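Local coordinates for putative uncharacterized protein (Ustilago maydis, PDB 4GNX) that probably serves as the small, OB-fold subunit of replication protein A, the heterotrimeric complex that binds single-stranded DNA, at residues M1-L13 with V17-K29. Sequence-based numbering, arbitrary orientation.
Sequences MEKPTPLINSSML and VGQTVRIVGKVHK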
loop_
_atom_site.group_PDB
_atom_site.type_symbol
_atom_site.label_atom_id
_atom_site.label_comp_id
_atom_site.label_asym_id
_atom_site.label_seq_id
_atom_site.Cartn_x
_atom_site.Cartn_y
_atom_site.Cartn_z
ATOM N N MET A 1 16.829 -7.144 -30.366
ATOM C CA MET A 1 17.287 -6.294 -29.235
ATOM C C MET A 1 16.073 -5.766 -28.481
ATOM O O MET A 1 15.920 -5.965 -27.273
ATOM C CB MET A 1 18.127 -5.117 -29.750
ATOM C CG MET A 1 19.115 -4.562 -28.727
ATOM S SD MET A 1 19.310 -2.765 -28.773
ATOM C CE MET A 1 18.036 -2.210 -27.628
ATOM N N GLU A 2 15.198 -5.098 -29.216
ATOM C CA GLU A 2 14.043 -4.443 -28.639
ATOM C C GLU A 2 14.481 -3.251 -27.824
ATOM O O GLU A 2 14.955 -3.395 -26.699
ATOM C CB GLU A 2 13.177 -5.399 -27.806
ATOM C CG GLU A 2 11.697 -5.103 -27.962
ATOM C CD GLU A 2 11.234 -5.240 -29.404
ATOM O OE1 GLU A 2 11.982 -4.802 -30.326
ATOM O OE2 GLU A 2 10.119 -5.787 -29.614
ATOM N N LYS A 3 14.335 -2.082 -28.444
ATOM C CA LYS A 3 14.497 -0.804 -27.788
ATOM C C LYS A 3 13.327 -0.589 -26.858
ATOM O O LYS A 3 12.180 -0.817 -27.240
ATOM C CB LYS A 3 14.503 0.328 -28.815
ATOM C CG LYS A 3 15.859 0.961 -29.058
ATOM C CD LYS A 3 15.741 2.469 -29.243
ATOM C CE LYS A 3 14.868 2.829 -30.434
ATOM N NZ LYS A 3 14.515 4.274 -30.470
ATOM N N PRO A 4 13.609 -0.144 -25.633
ATOM C CA PRO A 4 12.540 0.268 -24.750
ATOM C C PRO A 4 11.628 1.250 -25.454
ATOM O O PRO A 4 12.091 2.030 -26.280
ATOM C CB PRO A 4 13.290 0.947 -23.605
ATOM C CG PRO A 4 14.559 0.161 -23.516
ATOM C CD PRO A 4 14.911 -0.191 -24.940
ATOM N N THR A 5 10.336 1.177 -25.137
ATOM C CA THR A 5 9.350 2.110 -25.639
ATOM C C THR A 5 8.765 2.943 -24.493
ATOM O O THR A 5 7.789 2.533 -23.881
ATOM C CB THR A 5 8.261 1.352 -26.418
ATOM O OG1 THR A 5 8.816 0.926 -27.660
ATOM C CG2 THR A 5 7.079 2.244 -26.736
ATOM N N PRO A 6 9.359 4.122 -24.200
ATOM C CA PRO A 6 8.878 4.993 -23.121
ATOM C C PRO A 6 7.357 5.162 -23.054
ATOM O O PRO A 6 6.699 5.318 -24.093
ATOM C CB PRO A 6 9.544 6.357 -23.436
ATOM C CG PRO A 6 10.148 6.211 -24.784
ATOM C CD PRO A 6 10.469 4.756 -24.928
ATOM N N LEU A 7 6.822 5.147 -21.832
ATOM C CA LEU A 7 5.422 5.511 -21.564
ATOM C C LEU A 7 5.420 6.982 -21.360
ATOM O O LEU A 7 6.016 7.467 -20.398
ATOM C CB LEU A 7 4.931 4.860 -20.273
ATOM C CG LEU A 7 3.433 4.785 -20.038
ATOM C CD1 LEU A 7 2.735 3.951 -21.111
ATOM C CD2 LEU A 7 3.171 4.230 -18.650
ATOM N N ILE A 8 4.768 7.718 -22.244
ATOM C CA ILE A 8 4.890 9.162 -22.165
ATOM C C ILE A 8 3.538 9.878 -22.137
ATOM O O ILE A 8 2.496 9.271 -22.391
ATOM C CB ILE A 8 5.846 9.715 -23.267
ATOM C CG1 ILE A 8 5.171 9.706 -24.633
ATOM C CG2 ILE A 8 7.164 8.941 -23.286
ATOM C CD1 ILE A 8 5.582 10.870 -25.492
ATOM N N ASN A 9 3.570 11.151 -21.764
ATOM C CA ASN A 9 2.428 12.011 -21.899
ATOM C C ASN A 9 2.718 13.013 -23.018
ATOM O O ASN A 9 3.767 12.925 -23.667
ATOM C CB ASN A 9 2.076 12.670 -20.557
ATOM C CG ASN A 9 3.230 13.469 -19.938
ATOM O OD1 ASN A 9 3.384 13.471 -18.719
ATOM N ND2 ASN A 9 4.001 14.188 -20.758
ATOM N N SER A 10 1.802 13.949 -23.255
ATOM C CA SER A 10 1.900 14.816 -24.421
ATOM C C SER A 10 3.101 15.782 -24.351
ATOM O O SER A 10 3.635 16.218 -25.382
ATOM C CB SER A 10 0.591 15.581 -24.625
ATOM O OG SER A 10 0.215 16.330 -23.476
ATOM N N SER A 11 3.544 16.095 -23.139
ATOM C CA SER A 11 4.577 17.086 -22.972
ATOM C C SER A 11 5.948 16.498 -23.253
ATOM O O SER A 11 6.901 17.223 -23.462
ATOM C CB SER A 11 4.526 17.682 -21.578
ATOM O OG SER A 11 5.472 17.031 -20.770
ATOM N N MET A 12 6.042 15.184 -23.273
ATOM C CA MET A 12 7.300 14.522 -23.552
ATOM C C MET A 12 7.524 14.263 -25.039
ATOM O O MET A 12 8.587 13.813 -25.440
ATOM C CB MET A 12 7.396 13.224 -22.765
ATOM C CG MET A 12 7.458 13.468 -21.268
ATOM S SD MET A 12 7.224 12.021 -20.212
ATOM C CE MET A 12 8.667 11.024 -20.597
ATOM N N LEU A 13 6.536 14.563 -25.868
ATOM C CA LEU A 13 6.682 14.319 -27.301
ATOM C C LEU A 13 7.967 14.892 -27.877
ATOM O O LEU A 13 8.701 14.171 -28.533
ATOM C CB LEU A 13 5.485 14.852 -28.084
ATOM C CG LEU A 13 4.170 14.146 -27.760
ATOM C CD1 LEU A 13 3.042 14.958 -28.343
ATOM C CD2 LEU A 13 4.119 12.725 -28.285
ATOM N N VAL A 17 11.236 12.921 -30.968
ATOM C CA VAL A 17 10.967 13.032 -32.385
ATOM C C VAL A 17 11.676 11.901 -33.150
ATOM O O VAL A 17 12.868 11.638 -32.945
ATOM C CB VAL A 17 11.301 14.430 -32.929
ATOM C CG1 VAL A 17 11.125 14.457 -34.426
ATOM C CG2 VAL A 17 10.399 15.464 -32.278
ATOM N N GLY A 18 10.911 11.206 -33.987
ATOM C CA GLY A 18 11.412 10.078 -34.762
ATOM C C GLY A 18 11.513 8.758 -34.012
ATOM O O GLY A 18 12.048 7.783 -34.529
ATOM N N GLN A 19 11.000 8.710 -32.795
ATOM C CA GLN A 19 11.119 7.507 -31.987
ATOM C C GLN A 19 9.764 6.915 -31.667
ATOM O O GLN A 19 8.736 7.598 -31.705
ATOM C CB GLN A 19 11.848 7.796 -30.685
ATOM C CG GLN A 19 13.184 8.478 -30.838
ATOM C CD GLN A 19 14.297 7.478 -30.860
ATOM O OE1 GLN A 19 14.653 6.939 -31.922
ATOM N NE2 GLN A 19 14.873 7.223 -29.687
ATOM N N THR A 20 9.777 5.632 -31.352
ATOM C CA THR A 20 8.560 4.911 -31.088
ATOM C C THR A 20 8.219 5.068 -29.640
ATOM O O THR A 20 9.016 4.707 -28.783
ATOM C CB THR A 20 8.743 3.434 -31.398
ATOM O OG1 THR A 20 8.904 3.290 -32.811
ATOM C CG2 THR A 20 7.531 2.662 -30.960
ATOM N N VAL A 21 7.050 5.619 -29.360
ATOM C CA VAL A 21 6.627 5.739 -27.982
ATOM C C VAL A 21 5.351 4.950 -27.685
ATOM O O VAL A 21 4.763 4.295 -28.569
ATOM C CB VAL A 21 6.407 7.204 -27.591
ATOM C CG1 VAL A 21 7.689 8.011 -27.762
ATOM C CG2 VAL A 21 5.250 7.787 -28.385
ATOM N N ARG A 22 4.923 5.030 -26.434
ATOM C CA ARG A 22 3.693 4.410 -26.005
ATOM C C ARG A 22 2.934 5.457 -25.228
ATOM O O ARG A 22 3.513 6.135 -24.392
ATOM C CB ARG A 22 4.024 3.229 -25.124
ATOM C CG ARG A 22 2.829 2.384 -24.752
ATOM C CD ARG A 22 3.278 0.960 -24.422
ATOM N NE ARG A 22 3.557 0.202 -25.641
ATOM C CZ ARG A 22 4.172 -0.970 -25.667
ATOM N NH1 ARG A 22 4.571 -1.521 -24.538
ATOM N NH2 ARG A 22 4.397 -1.589 -26.823
ATOM N N ILE A 23 1.647 5.615 -25.509
ATOM C CA ILE A 23 0.856 6.675 -24.861
ATOM C C ILE A 23 -0.598 6.244 -24.635
ATOM O O ILE A 23 -1.194 5.568 -25.494
ATOM C CB ILE A 23 0.969 8.027 -25.614
ATOM C CG1 ILE A 23 0.044 9.064 -25.011
ATOM C CG2 ILE A 23 0.566 7.896 -27.060
ATOM C CD1 ILE A 23 0.550 10.487 -25.140
ATOM N N VAL A 24 -1.144 6.628 -23.477
ATOM C CA VAL A 24 -2.504 6.268 -23.083
ATOM C C VAL A 24 -3.391 7.496 -22.992
ATOM O O VAL A 24 -2.991 8.532 -22.476
ATOM C CB VAL A 24 -2.545 5.573 -21.703
ATOM C CG1 VAL A 24 -3.964 5.123 -21.377
ATOM C CG2 VAL A 24 -1.622 4.362 -21.664
ATOM N N GLY A 25 -4.617 7.380 -23.461
ATOM C CA GLY A 25 -5.515 8.505 -23.369
ATOM C C GLY A 25 -6.952 8.151 -23.596
ATOM O O GLY A 25 -7.257 7.063 -24.084
ATOM N N LYS A 26 -7.816 9.081 -23.211
ATOM C CA LYS A 26 -9.258 8.986 -23.387
ATOM C C LYS A 26 -9.595 9.507 -24.777
ATOM O O LYS A 26 -9.123 10.565 -25.184
ATOM C CB LYS A 26 -9.967 9.845 -22.337
ATOM C CG LYS A 26 -11.341 9.368 -21.886
ATOM C CD LYS A 26 -12.457 9.865 -22.779
ATOM C CE LYS A 26 -13.789 9.802 -22.060
ATOM N NZ LYS A 26 -14.910 10.154 -22.990
ATOM N N VAL A 27 -10.398 8.746 -25.509
ATOM C CA VAL A 27 -10.787 9.112 -26.868
ATOM C C VAL A 27 -11.766 10.272 -26.829
ATOM O O VAL A 27 -12.833 10.183 -26.218
ATOM C CB VAL A 27 -11.404 7.924 -27.633
ATOM C CG1 VAL A 27 -11.856 8.354 -29.018
ATOM C CG2 VAL A 27 -10.395 6.792 -27.744
ATOM N N HIS A 28 -11.381 11.364 -27.478
ATOM C CA HIS A 28 -12.196 12.575 -27.538
ATOM C C HIS A 28 -13.054 12.543 -28.770
ATOM O O HIS A 28 -14.276 12.604 -28.698
ATOM C CB HIS A 28 -11.293 13.807 -27.538
ATOM C CG HIS A 28 -11.842 14.967 -26.744
ATOM N ND1 HIS A 28 -12.745 15.836 -27.256
ATOM C CD2 HIS A 28 -11.582 15.385 -25.436
ATOM C CE1 HIS A 28 -13.054 16.756 -26.324
ATOM N NE2 HIS A 28 -12.343 16.480 -25.209
ATOM N N LYS A 29 -12.404 12.420 -29.919
ATOM C CA LYS A 29 -13.083 12.405 -31.200
ATOM C C LYS A 29 -12.342 11.461 -32.154
ATOM O O LYS A 29 -11.154 11.185 -31.968
ATOM C CB LYS A 29 -13.155 13.828 -31.767
ATOM C CG LYS A 29 -14.051 13.964 -32.977
ATOM C CD LYS A 29 -14.466 15.405 -33.225
ATOM C CE LYS A 29 -13.366 16.226 -33.883
ATOM N NZ LYS A 29 -13.660 17.685 -33.809
#
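T5 sets its methyl group against the V21-R22 peptide of the strand: a chi1 of -73° puts OG1 beside the backbone N and swings CG2 anti to it, so that CG2 lies 3.6 Å from R22 CB and reaches over one face of the guanidinium, near its rim. A beta-branched residue suits this place, its short bump filling the angle where the arginine leaves the strand. Next, P6, which has no N-H to give, offers its carbonyl: R22 N binds P6 O at 3.0 Å, and I8 N returns a straighter bond to R22 O at 2.9 Å. Both the N-H and the C=O of R22 are thus bonded to segment 1-13, a short parallel pairing of 7-8 with the long OB-fold strand 20-31. Side chains then alternate. L7 lays CD1 beside the aliphatic part of R22, 4.0 Å from CG, and also packs on V100 of helix 93-104. I8 turns the other way, its CG1 meeting V21 CB at 4.1 Å, while I23 brings CD1 within 3.6 Å of I8 O; F74 backs V21 and I23. The guanidinium bonds T64 through NE and E60 of a neighbouring subunit through NH1, so R22 joins N-terminal segment, strand and subunit interface.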